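Local coordinates for hypothetical protein (Ruminococcus gnavus, PDB 4ESN), which is of unknown function but binds a zinc ion through cysteines and consists largely of a NusG domain II-like beta fold, at residues Val22-Glu27 against Ile40-Gly45; Ala35-Ile40 against Arg49-Gln54. One frame throughout, in Å; residues are numbered along the deposited sequence. Where two conformers were deposited one is given.

Contact 1 and contact 2 both draw on strand 38-42; I40 belongs to both ranges but touches across only in contact 2. Contact 1 is buried: the end of that strand faces strand 19-24 of the four-stranded sheet, with no hydrogen bond between the segments and 187 Å² buried, mostly by V22, V24 and I42. Contact 2 lies at the surface, within the three-stranded sheet, where strand 38-42 pairs with strand 46-51; 423 Å² is buried there, alongside backbone hydrogen bonds, an arginine network and an aspartate beside a turn. The one joins two sheets, the other two neighbouring strands of one sheet. Their centres are 16 Å apart, and their segments alternate along the chain.

Contact 1 of 2, residues Val22-Glu27 against Ile40-Gly45; sequences VTVDGE and IEIQDG
V22 and V24 meet I42 through aliphatic carbons, chiefly methyl groups, where two sheets face each other: the nearest CA atoms, those of V24 and I42, stand 8.1 Å apart, too far for strand pairing, and no hydrogen bond links the segments. The side chains of V22, V24 and I42 all start out toward the other segment. In V24 the CG1 branch lies anti to the backbone N (chi1 -172°), which leaves CG2 beside that nitrogen and facing I42. There V24 CG2 meets I42 CG2 at 3.4 Å, closer than usual for two methyl carbons, with the side chains running obliquely past one another. V22 approaches I42 tip to tip, its CG1 lying 3.9 Å from I42 CD1 and 4.1 Å from I42 CG2. I42 therefore presents both of its branches: CG2 touches both valines, whereas CD1 reaches V22. With chi2 at 158° the end of its longer branch is extended, and this carries CD1 to the V22 side.

At the exposed rim Q43, its side chain bent at chi2 (-131°), lays its amide oxygen against V24, with Q43 OE1 3.8 Å from V24 CG1. D25 OD2 is near that oxygen, 4.4 Å from Q43 OE1, but not bonded to it. D25 belongs to the type I' turn from V24 to E27, closed by the reciprocal backbone bonds of V24 and E27.

The arrangement is plain core packing between sheets; the I42 side chain is about 10 Å from the zinc ion, without touching it. Strand 27-33 flanks the contact through Y29, which touches V24 and Q43, and Y32, which touches V22. V89 and V87 of strand 87-92 pack on V22 and I42 respectively, while L48 of strand 46-51 adjoins I42.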
loop_
_atom_site.group_PDB
_atom_site.type_symbol
_atom_site.label_atom_id
_atom_site.label_comp_id
_atom_site.label_asym_id
_atom_site.label_seq_id
_atom_site.Cartn_x
_atom_site.Cartn_y
_atom_site.Cartn_z
ATOM N N VAL A 22 9.397 -5.100 0.386
ATOM C CA VAL A 22 9.657 -3.678 0.451
ATOM C C VAL A 22 10.038 -3.214 -0.967
ATOM O O VAL A 22 10.942 -3.792 -1.596
ATOM C CB VAL A 22 10.729 -3.299 1.516
ATOM C CG1 VAL A 22 11.157 -1.839 1.378
ATOM C CG2 VAL A 22 10.220 -3.550 2.940
ATOM N N THR A 23 9.318 -2.201 -1.474
ATOM C CA THR A 23 9.649 -1.571 -2.750
ATOM C C THR A 23 9.903 -0.099 -2.462
ATOM O O THR A 23 9.218 0.492 -1.623
ATOM C CB THR A 23 8.599 -1.778 -3.885
ATOM O OG1 THR A 23 7.502 -0.911 -3.681
ATOM C CG2 THR A 23 8.099 -3.209 -4.006
ATOM N N VAL A 24 10.946 0.451 -3.081
ATOM C CA VAL A 24 11.295 1.871 -3.010
ATOM C C VAL A 24 11.364 2.340 -4.447
ATOM O O VAL A 24 12.099 1.749 -5.246
ATOM C CB VAL A 24 12.595 2.179 -2.223
ATOM C CG1 VAL A 24 12.773 3.681 -2.020
ATOM C CG2 VAL A 24 12.623 1.446 -0.895
ATOM N N ASP A 25 10.543 3.345 -4.794
ATOM C CA ASP A 25 10.425 3.914 -6.144
ATOM C C ASP A 25 10.109 2.796 -7.177
ATOM O O ASP A 25 10.643 2.802 -8.287
ATOM C CB ASP A 25 11.702 4.712 -6.538
ATOM C CG ASP A 25 12.241 5.666 -5.466
ATOM O OD1 ASP A 25 11.551 6.665 -5.152
ATOM O OD2 ASP A 25 13.379 5.443 -4.986
ATOM N N GLY A 26 9.269 1.838 -6.779
ATOM C CA GLY A 26 8.854 0.728 -7.627
ATOM C C GLY A 26 9.814 -0.444 -7.749
ATOM O O GLY A 26 9.464 -1.457 -8.369
ATOM N N GLU A 27 11.030 -0.325 -7.177
ATOM C CA GLU A 27 12.028 -1.394 -7.232
ATOM C C GLU A 27 11.978 -2.226 -5.948
ATOM O O GLU A 27 12.016 -1.652 -4.856
ATOM C CB GLU A 27 13.438 -0.811 -7.429
ATOM C CG GLU A 27 13.591 0.114 -8.636
ATOM C CD GLU A 27 14.465 1.343 -8.445
ATOM O OE1 GLU A 27 14.480 1.909 -7.326
ATOM O OE2 GLU A 27 15.104 1.766 -9.435
ATOM N N ILE A 40 14.462 -2.958 9.507
ATOM C CA ILE A 40 14.881 -2.645 8.148
ATOM C C ILE A 40 14.918 -1.129 8.005
ATOM O O ILE A 40 13.883 -0.448 8.055
ATOM C CB ILE A 40 14.026 -3.339 7.026
ATOM C CG1 ILE A 40 13.853 -4.881 7.261
ATOM C CG2 ILE A 40 14.621 -3.101 5.640
ATOM C CD1 ILE A 40 12.782 -5.332 8.121
ATOM N N GLU A 41 16.121 -0.608 7.811
ATOM C CA GLU A 41 16.323 0.825 7.611
ATOM C C GLU A 41 16.293 1.025 6.116
ATOM O O GLU A 41 17.192 0.552 5.414
ATOM C CB GLU A 41 17.626 1.299 8.281
ATOM C CG GLU A 41 17.585 1.008 9.776
ATOM C CD GLU A 41 18.741 1.447 10.662
ATOM O OE1 GLU A 41 19.515 2.345 10.252
ATOM O OE2 GLU A 41 18.846 0.911 11.791
ATOM N N ILE A 42 15.194 1.631 5.632
ATOM C CA ILE A 42 14.907 1.795 4.216
ATOM C C ILE A 42 15.422 3.146 3.798
ATOM O O ILE A 42 14.731 4.143 3.941
ATOM C CB ILE A 42 13.381 1.572 3.943
ATOM C CG1 ILE A 42 12.892 0.235 4.516
ATOM C CG2 ILE A 42 13.068 1.624 2.471
ATOM C CD1 ILE A 42 11.335 0.125 4.791
ATOM N N GLN A 43 16.678 3.185 3.353
ATOM C CA GLN A 43 17.401 4.407 2.942
ATOM C C GLN A 43 17.553 5.299 4.168
ATOM O O GLN A 43 17.832 4.765 5.243
ATOM C CB GLN A 43 16.726 5.138 1.752
ATOM C CG GLN A 43 16.438 4.216 0.563
ATOM C CD GLN A 43 16.908 4.783 -0.742
ATOM O OE1 GLN A 43 16.119 5.336 -1.525
ATOM N NE2 GLN A 43 18.206 4.642 -1.003
ATOM N N ASP A 44 17.332 6.623 4.036
ATOM C CA ASP A 44 17.461 7.555 5.163
ATOM C C ASP A 44 16.094 8.004 5.741
ATOM O O ASP A 44 16.073 8.707 6.769
ATOM C CB ASP A 44 18.316 8.811 4.767
ATOM C CG ASP A 44 18.066 9.468 3.403
ATOM O OD1 ASP A 44 18.586 8.953 2.393
ATOM O OD2 ASP A 44 17.509 10.595 3.371
ATOM N N GLY A 45 14.987 7.611 5.082
ATOM C CA GLY A 45 13.657 8.093 5.422
ATOM C C GLY A 45 12.650 7.204 6.109
ATOM O O GLY A 45 11.602 7.708 6.525
#

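Contact 2 of 2, residues Ala35-Ile40 against Arg49-Gln54; sequences AKDQTI and RIQNGQ
The beta hairpin of strands 38-42 and 46-51 is held here near its open end, with Q38 and I50 forming an antiparallel hydrogen-bonded pair. I50 N donates to Q38 O at 2.8 Å, and Q38 N returns a bond to I50 O at 3.0 Å.

CG of R49 points away from the backbone N (chi1 176°), and a bend at chi2 (55°) turns the chain over the neighbouring strand, with Q38 N and D37 CA over one guanidinium face. R49 NH1 reaches T39 OG1 at 3.3 Å, the hydroxyl lying near the guanidinium plane. NE and NH2 of R49 grip Q51 OE1 side-on, both bonds bent, NE above the carbonyl plane and NH2 nearer it. D37 adds only a long salt bridge, its OD2 being 3.9 Å from R49 NH2, with the two planes 56° apart.

The other oxygen of D37 faces the type I' turn Q51-Q54: N52 N donates to D37 OD1 at 3.2 Å, on the syn side but tilted out of the carboxylate plane, and a water bridges D37 OD1 to G53 N. Q38 CG lies alongside I50 CD1, which also meets I40 CD1 at 3.6 Å; Y32 of strand 27-33 packs on I50, Q38 and I40. Hydrogen-bonded Q38-I50 followed by non-hydrogen-bonded T39-R49 is the alternation of an antiparallel hairpin, strand 38-42 being outermost in its sheet within this chain.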
loop_
_atom_site.group_PDB
_atom_site.type_symbol
_atom_site.label_atom_id
_atom_site.label_comp_id
_atom_site.label_asym_id
_atom_site.label_seq_id
_atom_site.Cartn_x
_atom_site.Cartn_y
_atom_site.Cartn_z
ATOM N N ALA A 35 8.529 -14.184 10.484
ATOM C CA ALA A 35 8.840 -15.098 11.600
ATOM C C ALA A 35 10.128 -14.691 12.337
ATOM O O ALA A 35 10.433 -15.276 13.368
ATOM C CB ALA A 35 8.960 -16.539 11.096
ATOM N N LYS A 36 10.878 -13.706 11.815
ATOM C CA LYS A 36 12.112 -13.282 12.453
ATOM C C LYS A 36 12.076 -11.798 12.763
ATOM O O LYS A 36 11.883 -10.985 11.855
ATOM C CB LYS A 36 13.326 -13.634 11.568
ATOM C CG LYS A 36 14.073 -14.867 12.088
ATOM C CD LYS A 36 13.375 -16.172 11.779
ATOM C CE LYS A 36 13.997 -17.328 12.517
ATOM N NZ LYS A 36 13.183 -18.564 12.361
ATOM N N ASP A 37 12.255 -11.456 14.046
ATOM C CA ASP A 37 12.313 -10.085 14.533
ATOM C C ASP A 37 13.517 -9.383 13.914
ATOM O O ASP A 37 14.634 -9.903 13.954
ATOM C CB ASP A 37 12.394 -10.033 16.069
ATOM C CG ASP A 37 11.132 -10.481 16.779
ATOM O OD1 ASP A 37 10.116 -10.772 16.075
ATOM O OD2 ASP A 37 11.144 -10.533 18.038
ATOM N N GLN A 38 13.261 -8.274 13.234
ATOM C CA GLN A 38 14.307 -7.539 12.537
ATOM C C GLN A 38 13.870 -6.114 12.297
ATOM O O GLN A 38 12.687 -5.807 12.378
ATOM C CB GLN A 38 14.718 -8.245 11.220
ATOM C CG GLN A 38 13.591 -8.464 10.219
ATOM C CD GLN A 38 13.906 -9.540 9.208
ATOM O OE1 GLN A 38 14.835 -9.414 8.406
ATOM N NE2 GLN A 38 13.078 -10.595 9.192
ATOM N N THR A 39 14.844 -5.245 12.049
ATOM C CA THR A 39 14.678 -3.825 11.794
ATOM C C THR A 39 15.247 -3.564 10.392
ATOM O O THR A 39 16.397 -3.949 10.127
ATOM C CB THR A 39 15.374 -3.079 12.942
ATOM O OG1 THR A 39 14.573 -3.217 14.130
ATOM C CG2 THR A 39 15.651 -1.618 12.632
ATOM N N ILE A 40 14.462 -2.958 9.507
ATOM C CA ILE A 40 14.881 -2.645 8.148
ATOM C C ILE A 40 14.918 -1.129 8.005
ATOM O O ILE A 40 13.883 -0.448 8.055
ATOM C CB ILE A 40 14.026 -3.339 7.026
ATOM C CG1 ILE A 40 13.853 -4.881 7.261
ATOM C CG2 ILE A 40 14.621 -3.101 5.640
ATOM C CD1 ILE A 40 12.782 -5.332 8.121
ATOM N N ARG A 49 9.818 -2.160 11.341
ATOM C CA ARG A 49 10.099 -3.104 12.417
ATOM C C ARG A 49 9.266 -4.389 12.203
ATOM O O ARG A 49 8.039 -4.332 12.022
ATOM C CB ARG A 49 9.807 -2.461 13.781
ATOM C CG ARG A 49 9.979 -3.389 15.034
ATOM C CD ARG A 49 11.348 -4.058 15.179
ATOM N NE ARG A 49 11.331 -5.111 16.207
ATOM C CZ ARG A 49 12.352 -5.909 16.515
ATOM N NH1 ARG A 49 13.521 -5.769 15.907
ATOM N NH2 ARG A 49 12.218 -6.829 17.457
ATOM N N ILE A 50 9.946 -5.537 12.165
ATOM C CA ILE A 50 9.274 -6.816 12.119
ATOM C C ILE A 50 9.391 -7.362 13.533
ATOM O O ILE A 50 10.494 -7.538 14.046
ATOM C CB ILE A 50 9.765 -7.783 11.019
ATOM C CG1 ILE A 50 9.447 -7.193 9.622
ATOM C CG2 ILE A 50 9.093 -9.178 11.206
ATOM C CD1 ILE A 50 10.176 -7.797 8.537
ATOM N N GLN A 51 8.253 -7.563 14.185
ATOM C CA GLN A 51 8.203 -8.007 15.567
ATOM C C GLN A 51 6.948 -8.794 15.794
ATOM O O GLN A 51 5.867 -8.347 15.394
ATOM C CB GLN A 51 8.237 -6.773 16.478
ATOM C CG GLN A 51 8.299 -7.053 17.972
ATOM C CD GLN A 51 8.858 -5.850 18.682
ATOM O OE1 GLN A 51 10.067 -5.731 18.854
ATOM N NE2 GLN A 51 8.006 -4.895 19.048
ATOM N N ASN A 52 7.080 -9.958 16.456
ATOM C CA ASN A 52 5.970 -10.854 16.791
ATOM C C ASN A 52 5.102 -11.217 15.556
ATOM O O ASN A 52 3.875 -11.217 15.650
ATOM C CB ASN A 52 5.115 -10.243 17.900
ATOM C CG ASN A 52 5.868 -9.981 19.181
ATOM O OD1 ASN A 52 6.866 -10.635 19.512
ATOM N ND2 ASN A 52 5.369 -9.036 19.952
ATOM N N GLY A 53 5.754 -11.512 14.424
ATOM C CA GLY A 53 5.083 -11.917 13.189
ATOM C C GLY A 53 4.357 -10.801 12.457
ATOM O O GLY A 53 3.543 -11.071 11.576
ATOM N N GLN A 54 4.649 -9.539 12.808
ATOM C CA GLN A 54 3.996 -8.369 12.212
ATOM C C GLN A 54 4.998 -7.352 11.733
ATOM O O GLN A 54 6.027 -7.189 12.380
ATOM C CB GLN A 54 3.126 -7.681 13.280
ATOM C CG GLN A 54 1.840 -8.382 13.643
ATOM C CD GLN A 54 1.160 -7.672 14.779
ATOM O OE1 GLN A 54 1.796 -7.141 15.709
ATOM N NE2 GLN A 54 -0.148 -7.676 14.747
HETATM O O HOH W 1 8.559 -11.826 14.161
#